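Local coordinates for DUF3244 domain-containing protein (Bacteroides vulgatus ATCC 8482, PDB 3D33) that is of unknown function but folds as an immunoglobulin-like beta-sandwich, an architecture often used elsewhere for binding and recognition, at residues Y38-K43 / I77-A82; R49-R54 / N67-V72; E87-E92 / G103-E108. All blocks are in the same frame, centred on the assembly; numbering follows the deposited sequence.

Contact 1: residues Y38-K43 / I77-A82; sequences YLLTLK and ITISIA
Leu40 and Ile79 form the central hydrogen-bonded pair of two antiparallel strands, 39-43 and 77-80, that lie side by side in one sheet of an immunoglobulin-like beta-sandwich. The backbone bonds come first. Leu40 N reaches Ile79 O at 2.8 Å and the reverse bond, from Ile79 N to Leu40 O, completes the pair; Leu42 and Ile77 repeat the pattern two residues along. Between these pairs, at the non-hydrogen-bonded positions, CA-H groups close on carbonyl oxygens, as where Thr78 CA stands 3.2 Å from Leu40 O. Past the end of strand 77-80, Ile81 N still donates to Tyr38 O.

Van der Waals contacts divide by face. On the inner one, Leu40 and Ile79 run alongside each other in the same direction and meet through their terminal methyls, CD2 of the leucine 4.0 Å from CD1 of the isoleucine. This face packs against the second sheet, with Leu42, Ile77 and Ile79 all touching Ile53. The other face carries Leu39, Thr41, Thr78 and Ser80. There Leu39 slants across Thr78, while Thr41 and Thr78 lie side by side, pointing the same way, with the methyl CG2 of Thr78 3.7 Å from Thr41 OG1. Tyr38, just before strand 39-43, lays CB against Ala82 CB, while its hydroxyl bonds to the backbone oxygen of Glu108.

Polar side-chain contacts gather at the turn after strand 77-80. With Ser80 OG swung opposite its own backbone nitrogen (chi1 179°), the hydroxyl accepts from Ala82 N and closes an ST turn. A water bridges this turn to the facing strand: it lies 2.9 Å from Ser80 OG and donates a weak bond, 3.4 Å long, to Tyr38 O.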
loop_
_atom_site.group_PDB
_atom_site.type_symbol
_atom_site.label_atom_id
_atom_site.label_comp_id
_atom_site.label_asym_id
_atom_site.label_seq_id
_atom_site.Cartn_x
_atom_site.Cartn_y
_atom_site.Cartn_z
ATOM N N TYR A 38 3.952 8.454 -11.019
ATOM C CA TYR A 38 4.704 8.253 -9.788
ATOM C C TYR A 38 3.921 8.611 -8.519
ATOM O O TYR A 38 4.498 9.001 -7.497
ATOM C CB TYR A 38 5.956 9.127 -9.793
ATOM C CG TYR A 38 7.011 8.771 -10.815
ATOM C CD1 TYR A 38 7.346 7.450 -11.076
ATOM C CD2 TYR A 38 7.706 9.774 -11.490
ATOM C CE1 TYR A 38 8.331 7.132 -11.999
ATOM C CE2 TYR A 38 8.686 9.468 -12.410
ATOM C CZ TYR A 38 9.001 8.145 -12.666
ATOM O OH TYR A 38 9.994 7.838 -13.591
ATOM N N LEU A 39 2.607 8.545 -8.600
ATOM C CA LEU A 39 1.782 8.639 -7.417
ATOM C C LEU A 39 1.066 7.316 -7.273
ATOM O O LEU A 39 0.414 6.849 -8.218
ATOM C CB LEU A 39 0.778 9.763 -7.551
ATOM C CG LEU A 39 0.043 10.176 -6.279
ATOM C CD1 LEU A 39 0.988 10.846 -5.294
ATOM C CD2 LEU A 39 -1.107 11.107 -6.658
ATOM N N LEU A 40 1.182 6.751 -6.074
ATOM C CA LEU A 40 0.472 5.553 -5.672
ATOM C C LEU A 40 -0.761 5.979 -4.868
ATOM O O LEU A 40 -0.644 6.826 -4.008
ATOM C CB LEU A 40 1.414 4.722 -4.836
ATOM C CG LEU A 40 1.063 3.357 -4.292
ATOM C CD1 LEU A 40 2.400 2.668 -3.918
ATOM C CD2 LEU A 40 0.157 3.477 -3.074
ATOM N N THR A 41 -1.926 5.413 -5.184
ATOM C CA THR A 41 -3.156 5.741 -4.470
ATOM C C THR A 41 -3.743 4.484 -3.870
ATOM O O THR A 41 -3.948 3.487 -4.577
ATOM C CB THR A 41 -4.222 6.416 -5.390
ATOM O OG1 THR A 41 -3.709 7.649 -5.913
ATOM C CG2 THR A 41 -5.553 6.686 -4.625
ATOM N N LEU A 42 -4.042 4.550 -2.580
ATOM C CA LEU A 42 -4.755 3.498 -1.885
ATOM C C LEU A 42 -6.151 3.974 -1.527
ATOM O O LEU A 42 -6.329 5.064 -1.015
ATOM C CB LEU A 42 -4.026 3.070 -0.611
ATOM C CG LEU A 42 -4.717 2.037 0.269
ATOM C CD1 LEU A 42 -3.680 1.187 1.036
ATOM C CD2 LEU A 42 -5.730 2.668 1.254
ATOM N N LYS A 43 -7.128 3.133 -1.816
ATOM C CA LYS A 43 -8.503 3.385 -1.385
ATOM C C LYS A 43 -9.006 2.241 -0.548
ATOM O O LYS A 43 -8.667 1.094 -0.799
ATOM C CB LYS A 43 -9.371 3.581 -2.597
ATOM C CG LYS A 43 -9.013 4.861 -3.322
ATOM C CD LYS A 43 -10.100 5.300 -4.247
ATOM C CE LYS A 43 -9.737 6.607 -4.903
ATOM N NZ LYS A 43 -10.968 7.276 -5.396
ATOM N N ILE A 77 -5.285 7.366 0.703
ATOM C CA ILE A 77 -3.895 7.717 0.987
ATOM C C ILE A 77 -3.223 7.828 -0.373
ATOM O O ILE A 77 -3.429 6.963 -1.223
ATOM C CB ILE A 77 -3.201 6.592 1.860
ATOM C CG1 ILE A 77 -3.829 6.492 3.260
ATOM C CG2 ILE A 77 -1.695 6.805 1.976
ATOM C CD1 ILE A 77 -3.707 7.780 4.098
ATOM N N THR A 78 -2.461 8.892 -0.587
ATOM C CA THR A 78 -1.528 8.931 -1.721
ATOM C C THR A 78 -0.074 8.948 -1.257
ATOM O O THR A 78 0.280 9.542 -0.214
ATOM C CB THR A 78 -1.782 10.094 -2.686
ATOM O OG1 THR A 78 -1.486 11.352 -2.040
ATOM C CG2 THR A 78 -3.235 10.071 -3.186
ATOM N N ILE A 79 0.750 8.288 -2.046
ATOM C CA ILE A 79 2.176 8.155 -1.749
ATOM C C ILE A 79 2.954 8.473 -3.022
ATOM O O ILE A 79 2.776 7.815 -4.043
ATOM C CB ILE A 79 2.527 6.738 -1.301
ATOM C CG1 ILE A 79 1.737 6.324 -0.061
ATOM C CG2 ILE A 79 4.039 6.601 -1.025
ATOM C CD1 ILE A 79 1.914 4.841 0.288
ATOM N N SER A 80 3.840 9.455 -2.948
ATOM C CA SER A 80 4.727 9.762 -4.081
ATOM C C SER A 80 5.859 8.772 -4.089
ATOM O O SER A 80 6.584 8.628 -3.084
ATOM C CB SER A 80 5.335 11.144 -3.985
ATOM O OG SER A 80 6.194 11.324 -5.103
ATOM N N ILE A 81 6.012 8.078 -5.213
ATOM C CA ILE A 81 7.134 7.157 -5.408
ATOM C C ILE A 81 8.222 7.779 -6.300
ATOM O O ILE A 81 9.178 7.130 -6.691
ATOM C CB ILE A 81 6.659 5.807 -5.982
ATOM C CG1 ILE A 81 6.048 5.935 -7.387
ATOM C CG2 ILE A 81 5.625 5.162 -5.032
ATOM C CD1 ILE A 81 5.713 4.549 -8.028
ATOM N N ALA A 82 8.077 9.064 -6.587
ATOM C CA ALA A 82 8.881 9.753 -7.600
ATOM C C ALA A 82 10.364 9.809 -7.227
ATOM O O ALA A 82 11.225 9.861 -8.091
ATOM C CB ALA A 82 8.350 11.162 -7.801
HETATM O O HOH W 1 4.423 12.434 -7.183
#

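Contact 2: residues R49-R54 / N67-V72; sequences RDMTIR and NDIPEV
Thr52 and Asp68 stand side by side on one face of the hairpin, both pointing the same way, and are joined where Thr52 OG1 donates to Asp68 OD1 over 2.8 Å. The hydroxyl meets the anti side of the carboxylate and lies 35° out of its plane. CG of the aspartate and OG1 of the threonine each sit beside their own backbone nitrogen (chi1 -69° and -62°), which sets the two polar groups next to each other; the threonine methyl CG2 also lies against Asp68 OD1.

The opposite face carries Met51, Ile53, Ile69 and Asn67 and is largely apolar; the amide of Asn67 bonds to the hydroxyl of Tyr65. Ile53 crosses Ile69 at a slant, its CG1 3.6 Å from Ile69 CD1. Met51, a selenomethionine, also brings its terminal CE up to that methyl in the conformer modelled here. Main-chain bonds hold these residues in step, Met51 pairing with Ile69 and Ile53 with Asn67 in both directions.

Where strand 67-69 gives way to the turn at Pro70, a side chain takes over from the backbone. Asp50 bends its carboxylate toward the partner segment and OD1 accepts from Glu71 N at 2.8 Å, again on the anti side but nearer the carboxylate plane. Glu71 in turn stretches alongside the backbone of Arg49, its CG 3.6 Å from Arg49 N. The guanidinium of Arg49 finds its partners elsewhere, at the backbone oxygens of Asp19 and Ser98, and makes a cation-pi contact with Trp18.

Strand 63-69 edges its sheet, with strand 50-57 bonded on its inner side and strand 87-96 beyond that. Thr52 is tied to Thr94 of strand 87-96 through the backbone, and Ile53 touches Tyr65 of strand 63-69.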
loop_
_atom_site.group_PDB
_atom_site.type_symbol
_atom_site.label_atom_id
_atom_site.label_comp_id
_atom_site.label_asym_id
_atom_site.label_seq_id
_atom_site.Cartn_x
_atom_site.Cartn_y
_atom_site.Cartn_z
ATOM N N ARG A 49 -10.524 -0.003 10.727
ATOM C CA ARG A 49 -9.442 -0.365 11.610
ATOM C C ARG A 49 -8.245 0.539 11.355
ATOM O O ARG A 49 -8.077 1.066 10.240
ATOM C CB ARG A 49 -9.071 -1.821 11.363
ATOM C CG ARG A 49 -8.243 -2.057 10.110
ATOM C CD ARG A 49 -8.271 -3.520 9.739
ATOM N NE ARG A 49 -9.576 -3.852 9.214
ATOM C CZ ARG A 49 -9.971 -5.075 8.863
ATOM N NH1 ARG A 49 -9.150 -6.108 8.947
ATOM N NH2 ARG A 49 -11.207 -5.252 8.414
ATOM N N ASP A 50 -7.393 0.695 12.367
ATOM C CA ASP A 50 -6.110 1.381 12.167
ATOM C C ASP A 50 -5.284 0.547 11.183
ATOM O O ASP A 50 -5.354 -0.701 11.200
ATOM C CB ASP A 50 -5.335 1.547 13.474
ATOM C CG ASP A 50 -5.945 2.561 14.422
ATOM O OD1 ASP A 50 -6.833 3.359 14.046
ATOM O OD2 ASP A 50 -5.501 2.566 15.588
HETATM N N MSE A 51 -4.494 1.248 10.359
HETATM C CA MSE A 51 -3.701 0.595 9.323
HETATM C C MSE A 51 -2.250 1.049 9.350
HETATM O O MSE A 51 -1.906 2.121 9.877
HETATM C CB MSE A 51 -4.247 0.916 7.938
HETATM C CG MSE A 51 -5.648 0.474 7.656
HETATM SE SE MSE A 51 -5.977 0.758 5.732
HETATM C CE MSE A 51 -4.853 2.470 5.413
ATOM N N THR A 52 -1.383 0.196 8.827
ATOM C CA THR A 52 0.011 0.544 8.602
ATOM C C THR A 52 0.337 0.220 7.163
ATOM O O THR A 52 -0.041 -0.845 6.663
ATOM C CB THR A 52 0.973 -0.241 9.500
ATOM O OG1 THR A 52 0.712 0.065 10.880
ATOM C CG2 THR A 52 2.418 0.134 9.139
ATOM N N ILE A 53 1.018 1.141 6.477
ATOM C CA ILE A 53 1.476 0.913 5.100
ATOM C C ILE A 53 3.012 0.918 5.175
ATOM O O ILE A 53 3.596 1.790 5.800
ATOM C CB ILE A 53 1.011 2.011 4.125
ATOM C CG1 ILE A 53 -0.514 2.047 4.079
ATOM C CG2 ILE A 53 1.638 1.817 2.725
ATOM C CD1 ILE A 53 -1.096 3.148 3.206
ATOM N N ARG A 54 3.630 -0.100 4.597
ATOM C CA ARG A 54 5.084 -0.209 4.569
ATOM C C ARG A 54 5.531 -0.556 3.143
ATOM O O ARG A 54 4.934 -1.404 2.474
ATOM C CB ARG A 54 5.543 -1.254 5.579
ATOM C CG ARG A 54 7.005 -1.364 5.814
ATOM C CD ARG A 54 7.252 -2.186 7.119
ATOM N NE ARG A 54 6.938 -1.443 8.353
ATOM C CZ ARG A 54 6.018 -1.775 9.281
ATOM N NH1 ARG A 54 5.230 -2.843 9.167
ATOM N NH2 ARG A 54 5.857 -1.008 10.352
ATOM N N ASN A 67 4.018 4.202 7.421
ATOM C CA ASN A 67 3.037 5.150 7.896
ATOM C C ASN A 67 1.937 4.413 8.676
ATOM O O ASN A 67 1.352 3.475 8.146
ATOM C CB ASN A 67 2.481 5.876 6.672
ATOM C CG ASN A 67 1.568 7.030 7.023
ATOM O OD1 ASN A 67 1.339 7.313 8.185
ATOM N ND2 ASN A 67 1.052 7.719 5.995
ATOM N N ASP A 68 1.727 4.821 9.921
ATOM C CA ASP A 68 0.639 4.317 10.763
ATOM C C ASP A 68 -0.552 5.236 10.582
ATOM O O ASP A 68 -0.489 6.400 10.936
ATOM C CB ASP A 68 1.070 4.295 12.234
ATOM C CG ASP A 68 2.141 3.256 12.513
ATOM O OD1 ASP A 68 2.243 2.278 11.762
ATOM O OD2 ASP A 68 2.869 3.404 13.507
ATOM N N ILE A 69 -1.621 4.712 9.997
ATOM C CA ILE A 69 -2.749 5.524 9.591
ATOM C C ILE A 69 -3.962 5.232 10.476
ATOM O O ILE A 69 -4.481 4.103 10.470
ATOM C CB ILE A 69 -3.096 5.271 8.091
ATOM C CG1 ILE A 69 -1.888 5.648 7.193
ATOM C CG2 ILE A 69 -4.356 6.059 7.716
ATOM C CD1 ILE A 69 -1.738 4.825 6.004
ATOM N N PRO A 70 -4.437 6.233 11.230
ATOM C CA PRO A 70 -5.606 5.933 12.061
ATOM C C PRO A 70 -6.840 5.614 11.217
ATOM O O PRO A 70 -6.950 6.069 10.080
ATOM C CB PRO A 70 -5.835 7.211 12.869
ATOM C CG PRO A 70 -4.778 8.160 12.451
ATOM C CD PRO A 70 -4.000 7.636 11.343
ATOM N N GLU A 71 -7.732 4.804 11.780
ATOM C CA GLU A 71 -8.930 4.347 11.089
ATOM C C GLU A 71 -9.637 5.490 10.395
ATOM O O GLU A 71 -10.021 5.371 9.240
ATOM C CB GLU A 71 -9.886 3.655 12.066
ATOM C CG GLU A 71 -11.284 3.453 11.486
ATOM C CD GLU A 71 -12.209 2.737 12.437
ATOM O OE1 GLU A 71 -11.718 2.207 13.453
ATOM O OE2 GLU A 71 -13.424 2.709 12.170
ATOM N N VAL A 72 -9.792 6.613 11.095
ATOM C CA VAL A 72 -10.544 7.739 10.543
ATOM C C VAL A 72 -9.929 8.287 9.259
ATOM O O VAL A 72 -10.642 8.827 8.418
ATOM C CB VAL A 72 -10.758 8.881 11.578
ATOM C CG1 VAL A 72 -11.642 8.392 12.702
ATOM C CG2 VAL A 72 -9.424 9.420 12.108
#

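Contact 3: residues E87-E92 / G103-E108; sequences EEYKLE and GYFTKE
Tyr89 sets its CB over one face of the Phe105 ring, a CH-pi contact with the carbon 3.9 Å from the ring centroid and 23° off the normal. The two aromatic rings are nearly parallel, but with centroids 5.6 Å apart they have slid past each other and scarcely overlap. Leu91 CB comes to the phenylalanine ring from its edge. Phe105 CG lies between its own backbone nitrogen and carbonyl carbon (chi1 69°), which tilts the ring toward the facing strand and beneath Tyr89.

Replacing Phe105 by an alanine would probably open a gap between Tyr89 CB and Leu91 CB and leave the tyrosine without its CH-pi partner.

On the reverse face, Lys90 runs alongside Tyr104, CB approaching ring atom CE2 at 3.6 Å and the methylenes continuing as far as CD, beside the phenol oxygen, before the chain bends away. Further along, a water donates to Glu88 OE2 (2.6 Å) and is also hydrogen-bonded to Thr106 OG1, bridging two side chains that do not bond directly.

Behind these contacts stands the backbone. Tyr89 N reaches Phe105 O at 2.7 Å, and Leu91 with Gly103 forms the next hydrogen-bonded pair. A second shell fixes the ends of the longer side chains: Tyr89 OH bonds to Pro85 O and its ring meets that of Phe84, whose backbone oxygen accepts from Lys107 NZ in the modelled conformer.

The segments belong to the beta hairpin of strands 87-96 and 100-107, the latter at the margin of its sheet. Strand 50-57 flanks 87-96 on the other side, with Ile55 touching both Tyr89 and Leu91, while Phe105 also packs on Ile81, just after strand 76-80 of the opposing sheet.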
loop_
_atom_site.group_PDB
_atom_site.type_symbol
_atom_site.label_atom_id
_atom_site.label_comp_id
_atom_site.label_asym_id
_atom_site.label_seq_id
_atom_site.Cartn_x
_atom_site.Cartn_y
_atom_site.Cartn_z
ATOM N N GLU A 87 13.606 0.446 -8.991
ATOM C CA GLU A 87 13.738 -0.822 -8.287
ATOM C C GLU A 87 12.318 -1.393 -8.149
ATOM O O GLU A 87 11.336 -0.651 -8.334
ATOM C CB GLU A 87 14.340 -0.593 -6.880
ATOM C CG GLU A 87 14.722 -1.849 -6.105
ATOM C CD GLU A 87 15.517 -2.803 -6.955
ATOM O OE1 GLU A 87 16.734 -2.587 -7.104
ATOM O OE2 GLU A 87 14.909 -3.751 -7.487
ATOM N N GLU A 88 12.213 -2.687 -7.824
ATOM C CA GLU A 88 10.932 -3.264 -7.420
ATOM C C GLU A 88 10.773 -3.107 -5.927
ATOM O O GLU A 88 11.753 -3.243 -5.168
ATOM C CB GLU A 88 10.821 -4.741 -7.779
ATOM C CG GLU A 88 9.452 -5.322 -7.465
ATOM C CD GLU A 88 9.307 -6.733 -7.963
ATOM O OE1 GLU A 88 10.281 -7.491 -7.832
ATOM O OE2 GLU A 88 8.230 -7.069 -8.486
ATOM N N TYR A 89 9.529 -2.835 -5.524
ATOM C CA TYR A 89 9.155 -2.614 -4.139
ATOM C C TYR A 89 8.042 -3.552 -3.715
ATOM O O TYR A 89 7.141 -3.840 -4.501
ATOM C CB TYR A 89 8.677 -1.159 -3.932
ATOM C CG TYR A 89 9.812 -0.206 -4.133
ATOM C CD1 TYR A 89 10.657 0.110 -3.090
ATOM C CD2 TYR A 89 10.119 0.296 -5.403
ATOM C CE1 TYR A 89 11.745 0.916 -3.285
ATOM C CE2 TYR A 89 11.212 1.140 -5.615
ATOM C CZ TYR A 89 12.031 1.446 -4.542
ATOM O OH TYR A 89 13.147 2.247 -4.726
ATOM N N LYS A 90 8.104 -3.988 -2.467
ATOM C CA LYS A 90 6.991 -4.703 -1.790
ATOM C C LYS A 90 6.159 -3.694 -1.023
ATOM O O LYS A 90 6.697 -2.879 -0.268
ATOM C CB LYS A 90 7.537 -5.741 -0.805
ATOM C CG LYS A 90 6.478 -6.503 -0.059
ATOM C CD LYS A 90 7.015 -7.609 0.833
ATOM C CE LYS A 90 7.884 -7.057 1.964
ATOM N NZ LYS A 90 8.379 -8.116 2.925
ATOM N N LEU A 91 4.853 -3.766 -1.245
ATOM C CA LEU A 91 3.872 -2.960 -0.563
ATOM C C LEU A 91 3.053 -3.816 0.393
ATOM O O LEU A 91 2.495 -4.841 -0.000
ATOM C CB LEU A 91 2.942 -2.321 -1.583
ATOM C CG LEU A 91 1.740 -1.566 -1.070
ATOM C CD1 LEU A 91 2.164 -0.349 -0.298
ATOM C CD2 LEU A 91 0.766 -1.166 -2.220
ATOM N N GLU A 92 3.042 -3.437 1.657
ATOM C CA GLU A 92 2.254 -4.167 2.655
ATOM C C GLU A 92 1.316 -3.222 3.333
ATOM O O GLU A 92 1.721 -2.120 3.740
ATOM C CB GLU A 92 3.146 -4.748 3.734
ATOM C CG GLU A 92 4.153 -5.718 3.311
ATOM C CD GLU A 92 5.014 -6.071 4.527
ATOM O OE1 GLU A 92 4.570 -6.922 5.334
ATOM O OE2 GLU A 92 6.054 -5.410 4.737
ATOM N N GLY A 103 1.408 -6.470 -2.036
ATOM C CA GLY A 103 1.557 -6.327 -3.475
ATOM C C GLY A 103 2.959 -5.866 -3.813
ATOM O O GLY A 103 3.806 -5.580 -2.918
ATOM N N TYR A 104 3.221 -5.811 -5.106
ATOM C CA TYR A 104 4.533 -5.452 -5.600
ATOM C C TYR A 104 4.381 -4.493 -6.751
ATOM O O TYR A 104 3.435 -4.582 -7.550
ATOM C CB TYR A 104 5.309 -6.699 -6.056
ATOM C CG TYR A 104 5.595 -7.646 -4.937
ATOM C CD1 TYR A 104 4.674 -8.609 -4.559
ATOM C CD2 TYR A 104 6.782 -7.567 -4.222
ATOM C CE1 TYR A 104 4.917 -9.451 -3.496
ATOM C CE2 TYR A 104 7.041 -8.426 -3.173
ATOM C CZ TYR A 104 6.117 -9.362 -2.817
ATOM O OH TYR A 104 6.365 -10.216 -1.749
ATOM N N PHE A 105 5.306 -3.555 -6.834
ATOM C CA PHE A 105 5.317 -2.640 -7.961
ATOM C C PHE A 105 6.748 -2.240 -8.277
ATOM O O PHE A 105 7.627 -2.338 -7.425
ATOM C CB PHE A 105 4.433 -1.415 -7.694
ATOM C CG PHE A 105 4.972 -0.492 -6.638
ATOM C CD1 PHE A 105 5.845 0.530 -6.985
ATOM C CD2 PHE A 105 4.651 -0.673 -5.283
ATOM C CE1 PHE A 105 6.369 1.376 -6.015
ATOM C CE2 PHE A 105 5.150 0.170 -4.320
ATOM C CZ PHE A 105 6.037 1.196 -4.696
ATOM N N THR A 106 6.961 -1.801 -9.517
ATOM C CA THR A 106 8.284 -1.406 -9.985
ATOM C C THR A 106 8.296 0.087 -10.339
ATOM O O THR A 106 7.412 0.584 -11.067
ATOM C CB THR A 106 8.696 -2.251 -11.180
ATOM O OG1 THR A 106 8.814 -3.619 -10.773
ATOM C CG2 THR A 106 10.030 -1.782 -11.746
ATOM N N LYS A 107 9.237 0.806 -9.743
ATOM C CA LYS A 107 9.496 2.192 -10.110
ATOM C C LYS A 107 10.528 2.213 -11.240
ATOM O O LYS A 107 11.596 1.634 -11.135
ATOM C CB LYS A 107 9.993 2.983 -8.899
ATOM C CG LYS A 107 9.877 4.500 -9.040
ATOM C CD LYS A 107 11.125 5.110 -9.674
ATOM C CE LYS A 107 11.205 6.606 -9.478
ATOM N NZ LYS A 107 12.619 7.105 -9.670
ATOM N N GLU A 108 10.175 2.873 -12.335
ATOM C CA GLU A 108 11.046 2.948 -13.487
ATOM C C GLU A 108 11.716 4.304 -13.529
ATOM O O GLU A 108 11.207 5.297 -13.006
ATOM C CB GLU A 108 10.240 2.718 -14.769
ATOM O OXT GLU A 108 12.774 4.451 -14.134
HETATM O O HOH W 2 6.616 -5.227 -9.461
#

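How the contacts relate
The three contacts illustrate how a beta-sandwich is assembled: contact 1 ties two strands of one sheet, contacts 2 and 3 join the strands of two hairpins in the other, and their apolar faces meet between them. Contact 2 is nested within the chain loop that contact 1 closes, their centres about 15 Å apart, and Ile77 CG1 meets Ile69 CD1 at 3.8 Å. Contact 3 follows in series, its centre about 12 Å from that of contact 1; Leu40 CD1 lies 3.7 Å from Phe105 CE2. Contacts 2 and 3, about 19 Å apart between centres, share a sheet through neighbouring strands, and Ile53 CG2 packs on Leu91 CD1.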